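Local coordinates for sigma regulatory family protein-PP2C phosphatase (Chlamydia trachomatis serovar L2, PDB 6MAB), which probably acts as a phosphatase in sigma-factor regulation, with this periplasmic part serving as its sensor domain, thought to link it to TCA cycle regulation, at residues A[37-42]-A[144-149]; A[43-48]-A[66-71]. One frame throughout, in Å; residues are numbered along the deposited sequence.

Contact 1 (A[37-42]-A[144-149]); sequences DILALF and GVLYTL
The ring of Phe42 carries Leu146 CD1 squarely on one face, in a CH-pi contact 4.2 Å from the centroid and only 6° off the ring normal. Around the ring, outside this pair of segments, Ile75 and Leu77 of the neighbouring strand, Met64 of helix 58-68 and the ring of Phe46 also pack against Phe42. The second methyl of Leu146, CD2, packs on the flank of the helix, between Leu39 and Phe42, with Ile38 CG2 close by. Leu146 CD2 meets Leu39 CA at 3.9 Å and also touches Leu39 CD1 and Phe42 CB. A chi1 of -179° swings the Leu146 fork off the sheet and up to helix 35-45. The arrangement joins that helix to the central strand, 142-151, of the five-stranded antiparallel sheet in the first of the chain's two antiparallel-sheet modules, the second having six strands, a layout consistent with the double-CACHE sensors of bacterial periplasmic domains. Segment axes pass 10.1 Å apart at 109°, the strand running across the helix. One helical turn before Phe42, Ile38 extends the apolar face: its CG2 lies 4.0 Å from Thr148 CG2, and both side chains also rest on Leu130 of strand 126-135.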
# COMPACT_ATOMS: atom_id res chain seq x y z
N ASP A 37 7.52 -1.23 16.39
CA ASP A 37 6.94 -0.44 17.48
C ASP A 37 5.57 -0.97 17.86
O ASP A 37 5.21 -0.97 19.05
CB ASP A 37 6.86 1.04 17.08
CG ASP A 37 8.22 1.73 17.09
OD1 ASP A 37 9.16 1.18 17.70
OD2 ASP A 37 8.33 2.82 16.48
N ILE A 38 4.77 -1.40 16.87
CA ILE A 38 3.46 -1.96 17.15
C ILE A 38 3.57 -3.27 17.92
O ILE A 38 2.83 -3.49 18.90
CB ILE A 38 2.68 -2.13 15.84
CG1 ILE A 38 2.36 -0.76 15.25
CG2 ILE A 38 1.38 -2.90 16.08
CD1 ILE A 38 1.88 -0.82 13.83
N LEU A 39 4.49 -4.16 17.53
CA LEU A 39 4.67 -5.41 18.27
C LEU A 39 5.14 -5.14 19.69
O LEU A 39 4.67 -5.75 20.66
CB LEU A 39 5.65 -6.34 17.54
CG LEU A 39 6.02 -7.66 18.25
CD1 LEU A 39 4.80 -8.55 18.38
CD2 LEU A 39 7.11 -8.41 17.50
N ALA A 40 6.08 -4.21 19.83
CA ALA A 40 6.60 -3.89 21.15
C ALA A 40 5.50 -3.33 22.05
O ALA A 40 5.46 -3.64 23.25
CB ALA A 40 7.74 -2.88 21.03
N LEU A 41 4.63 -2.47 21.51
CA LEU A 41 3.52 -1.92 22.28
C LEU A 41 2.57 -3.02 22.69
O LEU A 41 2.20 -3.15 23.86
CB LEU A 41 2.77 -0.86 21.46
CG LEU A 41 1.52 -0.25 22.12
CD1 LEU A 41 1.90 0.42 23.45
CD2 LEU A 41 0.85 0.75 21.15
N PHE A 42 2.17 -3.84 21.72
CA PHE A 42 1.24 -4.93 21.99
C PHE A 42 1.79 -5.87 23.05
O PHE A 42 1.05 -6.28 23.95
CB PHE A 42 0.95 -5.69 20.70
CG PHE A 42 -0.10 -6.73 20.85
CD1 PHE A 42 -1.43 -6.39 20.72
CD2 PHE A 42 0.23 -8.04 21.16
CE1 PHE A 42 -2.42 -7.34 20.87
CE2 PHE A 42 -0.76 -8.98 21.32
CZ PHE A 42 -2.08 -8.62 21.17
N GLY A 144 2.47 -17.53 15.04
CA GLY A 144 1.34 -16.75 14.61
C GLY A 144 1.83 -15.45 14.03
O GLY A 144 3.04 -15.24 13.87
N VAL A 145 0.88 -14.59 13.72
CA VAL A 145 1.15 -13.31 13.08
C VAL A 145 0.35 -12.23 13.79
O VAL A 145 -0.82 -12.44 14.11
CB VAL A 145 0.79 -13.37 11.58
CG1 VAL A 145 0.89 -11.97 10.94
CG2 VAL A 145 1.71 -14.36 10.87
N LEU A 146 1.00 -11.10 14.08
CA LEU A 146 0.30 -9.90 14.54
C LEU A 146 -0.08 -9.10 13.30
O LEU A 146 0.79 -8.63 12.55
CB LEU A 146 1.17 -9.07 15.47
CG LEU A 146 0.48 -7.81 16.02
CD1 LEU A 146 -0.73 -8.18 16.85
CD2 LEU A 146 1.44 -6.98 16.86
N TYR A 147 -1.40 -8.99 13.06
CA TYR A 147 -1.98 -8.44 11.86
C TYR A 147 -2.67 -7.12 12.21
O TYR A 147 -3.55 -7.10 13.07
CB TYR A 147 -2.97 -9.47 11.32
CG TYR A 147 -3.75 -9.11 10.07
CD1 TYR A 147 -4.91 -8.36 10.15
CD2 TYR A 147 -3.36 -9.57 8.83
CE1 TYR A 147 -5.66 -8.05 9.00
CE2 TYR A 147 -4.09 -9.27 7.67
CZ TYR A 147 -5.24 -8.52 7.78
OH TYR A 147 -5.99 -8.23 6.65
N THR A 148 -2.26 -6.02 11.56
CA THR A 148 -2.90 -4.73 11.80
C THR A 148 -3.31 -4.06 10.48
O THR A 148 -2.63 -4.20 9.45
CB THR A 148 -2.04 -3.77 12.62
OG1 THR A 148 -0.80 -3.56 11.97
CG2 THR A 148 -1.79 -4.31 14.02
N LEU A 149 -4.44 -3.37 10.56
CA LEU A 149 -4.99 -2.54 9.49
C LEU A 149 -5.17 -1.12 10.02
O LEU A 149 -5.83 -0.92 11.04
CB LEU A 149 -6.35 -3.08 9.02
CG LEU A 149 -6.43 -4.51 8.52
CD1 LEU A 149 -7.88 -4.87 8.19
CD2 LEU A 149 -5.53 -4.76 7.31

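Contact 2 (A[43-48]-A[66-71]); sequences SEIFDL and KIFHST
Ile45 and Ile67 approach tip to tip, CG2 of the first meeting CD1 of the second at 3.7 Å in the purely aliphatic part of the contact. Aliphatic-to-aromatic packing comes next, and it runs both ways. Ile67 CD1 also reaches Phe46 CZ at 3.7 Å, so one methyl is shared by two partners, while Ile45 CD1 touches Phe68 CZ at 4.0 Å; both methyls come in obliquely to the rings. With CG1 anti to the carbonyl carbon (chi1 -63°), Ile67 sends its chain out to this meeting point and lays CG2 over the centre of the Phe68 ring, 3.6 Å above its plane. Ile45 CG2 likewise stands over one face of Phe46, offset toward the rim. The two rings meet edge to edge: Phe46 CE2 and Phe68 CE2 are 4.3 Å apart, each near the plane of the other ring. Ile45, the last residue of helix 35-45, and Phe46 just after it thus face Ile67 and Phe68 near the end of helix 58-68, with Leu60 and Met64 also packing on Phe46. Being entirely hydrocarbon, the contact offers no directional bond, and its cohesion probably rests on close fit and on partial burial of apolar surface.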
# COMPACT_ATOMS: atom_id res chain seq x y z
N SER A 43 3.08 -6.21 22.96
CA SER A 43 3.70 -7.16 23.88
C SER A 43 3.81 -6.59 25.28
O SER A 43 3.76 -7.35 26.26
CB SER A 43 5.09 -7.55 23.37
OG SER A 43 4.98 -8.28 22.17
N GLU A 44 3.99 -5.28 25.39
CA GLU A 44 4.08 -4.62 26.69
C GLU A 44 2.74 -4.64 27.39
O GLU A 44 2.70 -4.60 28.63
CB GLU A 44 4.59 -3.19 26.50
CG GLU A 44 4.91 -2.42 27.75
CD GLU A 44 5.73 -1.16 27.45
OE1 GLU A 44 6.79 -1.27 26.79
OE2 GLU A 44 5.31 -0.05 27.83
N ILE A 45 1.66 -4.75 26.64
CA ILE A 45 0.31 -4.79 27.19
C ILE A 45 -0.13 -6.22 27.44
O ILE A 45 -0.62 -6.54 28.52
CB ILE A 45 -0.67 -4.07 26.24
CG1 ILE A 45 -0.26 -2.61 26.07
CG2 ILE A 45 -2.10 -4.18 26.76
CD1 ILE A 45 -1.04 -1.86 25.00
N PHE A 46 0.02 -7.09 26.43
CA PHE A 46 -0.37 -8.49 26.51
C PHE A 46 0.86 -9.39 26.35
O PHE A 46 1.60 -9.26 25.36
CB PHE A 46 -1.39 -8.81 25.44
CG PHE A 46 -2.49 -7.80 25.37
CD1 PHE A 46 -3.53 -7.83 26.29
CD2 PHE A 46 -2.48 -6.82 24.40
CE1 PHE A 46 -4.54 -6.89 26.22
CE2 PHE A 46 -3.49 -5.88 24.33
CZ PHE A 46 -4.52 -5.91 25.24
N ASP A 47 1.05 -10.32 27.28
CA ASP A 47 2.27 -11.13 27.32
C ASP A 47 2.26 -12.21 26.24
O ASP A 47 1.37 -13.07 26.22
CB ASP A 47 2.44 -11.77 28.69
CG ASP A 47 3.65 -12.68 28.76
OD1 ASP A 47 4.73 -12.24 28.32
OD2 ASP A 47 3.52 -13.82 29.25
N LEU A 48 3.26 -12.19 25.36
CA LEU A 48 3.37 -13.18 24.30
C LEU A 48 4.43 -14.24 24.58
O LEU A 48 4.69 -15.08 23.71
CB LEU A 48 3.69 -12.50 22.96
CG LEU A 48 2.54 -11.80 22.25
CD1 LEU A 48 3.04 -11.09 20.99
CD2 LEU A 48 1.43 -12.78 21.89
N LYS A 66 -11.00 -2.29 23.59
CA LYS A 66 -11.04 -1.08 24.41
C LYS A 66 -9.84 -0.19 24.15
O LYS A 66 -9.96 1.05 24.11
CB LYS A 66 -11.11 -1.45 25.90
CG LYS A 66 -12.50 -1.77 26.40
N ILE A 67 -8.67 -0.79 23.95
CA ILE A 67 -7.44 -0.02 23.77
C ILE A 67 -7.32 0.51 22.35
O ILE A 67 -6.97 1.68 22.15
CB ILE A 67 -6.22 -0.89 24.14
CG1 ILE A 67 -6.27 -1.27 25.62
CG2 ILE A 67 -4.92 -0.16 23.79
CD1 ILE A 67 -5.25 -2.33 26.01
N PHE A 68 -7.58 -0.33 21.35
CA PHE A 68 -7.16 -0.05 19.98
C PHE A 68 -8.29 0.28 19.01
O PHE A 68 -7.99 0.62 17.86
CB PHE A 68 -6.37 -1.23 19.42
CG PHE A 68 -5.04 -1.44 20.08
CD1 PHE A 68 -4.04 -0.51 19.94
CD2 PHE A 68 -4.80 -2.57 20.82
CE1 PHE A 68 -2.82 -0.70 20.54
CE2 PHE A 68 -3.58 -2.76 21.43
CZ PHE A 68 -2.59 -1.83 21.28
N HIS A 69 -9.56 0.19 19.43
CA HIS A 69 -10.65 0.43 18.48
C HIS A 69 -10.54 1.81 17.84
O HIS A 69 -10.90 1.98 16.67
CB HIS A 69 -12.01 0.29 19.17
CG HIS A 69 -12.40 1.47 20.01
ND1 HIS A 69 -11.89 1.70 21.27
CD2 HIS A 69 -13.27 2.49 19.77
CE1 HIS A 69 -12.42 2.81 21.76
NE2 HIS A 69 -13.26 3.30 20.87
N SER A 70 -10.02 2.79 18.58
CA SER A 70 -10.00 4.17 18.12
C SER A 70 -8.79 4.48 17.24
O SER A 70 -8.79 5.51 16.56
CB SER A 70 -10.02 5.12 19.32
OG SER A 70 -8.88 4.89 20.14
N THR A 71 -7.77 3.64 17.23
CA THR A 71 -6.56 3.96 16.50
C THR A 71 -6.22 2.99 15.38
O THR A 71 -5.41 3.34 14.51
CB THR A 71 -5.37 4.06 17.48
OG1 THR A 71 -5.24 2.83 18.22
CG2 THR A 71 -5.61 5.20 18.44

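From the N terminus the chain passes the long helix 2-31 and enters helix 35-45, which serves both contacts. Contact 2 closes the shorter loop, bringing the end of helix 58-68 back to the end of helix 35-45 after only 17 intervening residues. Contact 1 closes a much longer one, when strand 142-151 returns against the same helix after helix 58-68 and four other strands; the shorter loop therefore lies wholly within the longer. Their centres are 9 Å apart, and the two are continuous: Phe42 CD1 lies 4.3 Å from Phe68 CE2, and Leu41 also packs on Phe68. Contact 1 fixes helix 35-45 to the five-stranded sheet and contact 2 fixes helix 58-68 to helix 35-45.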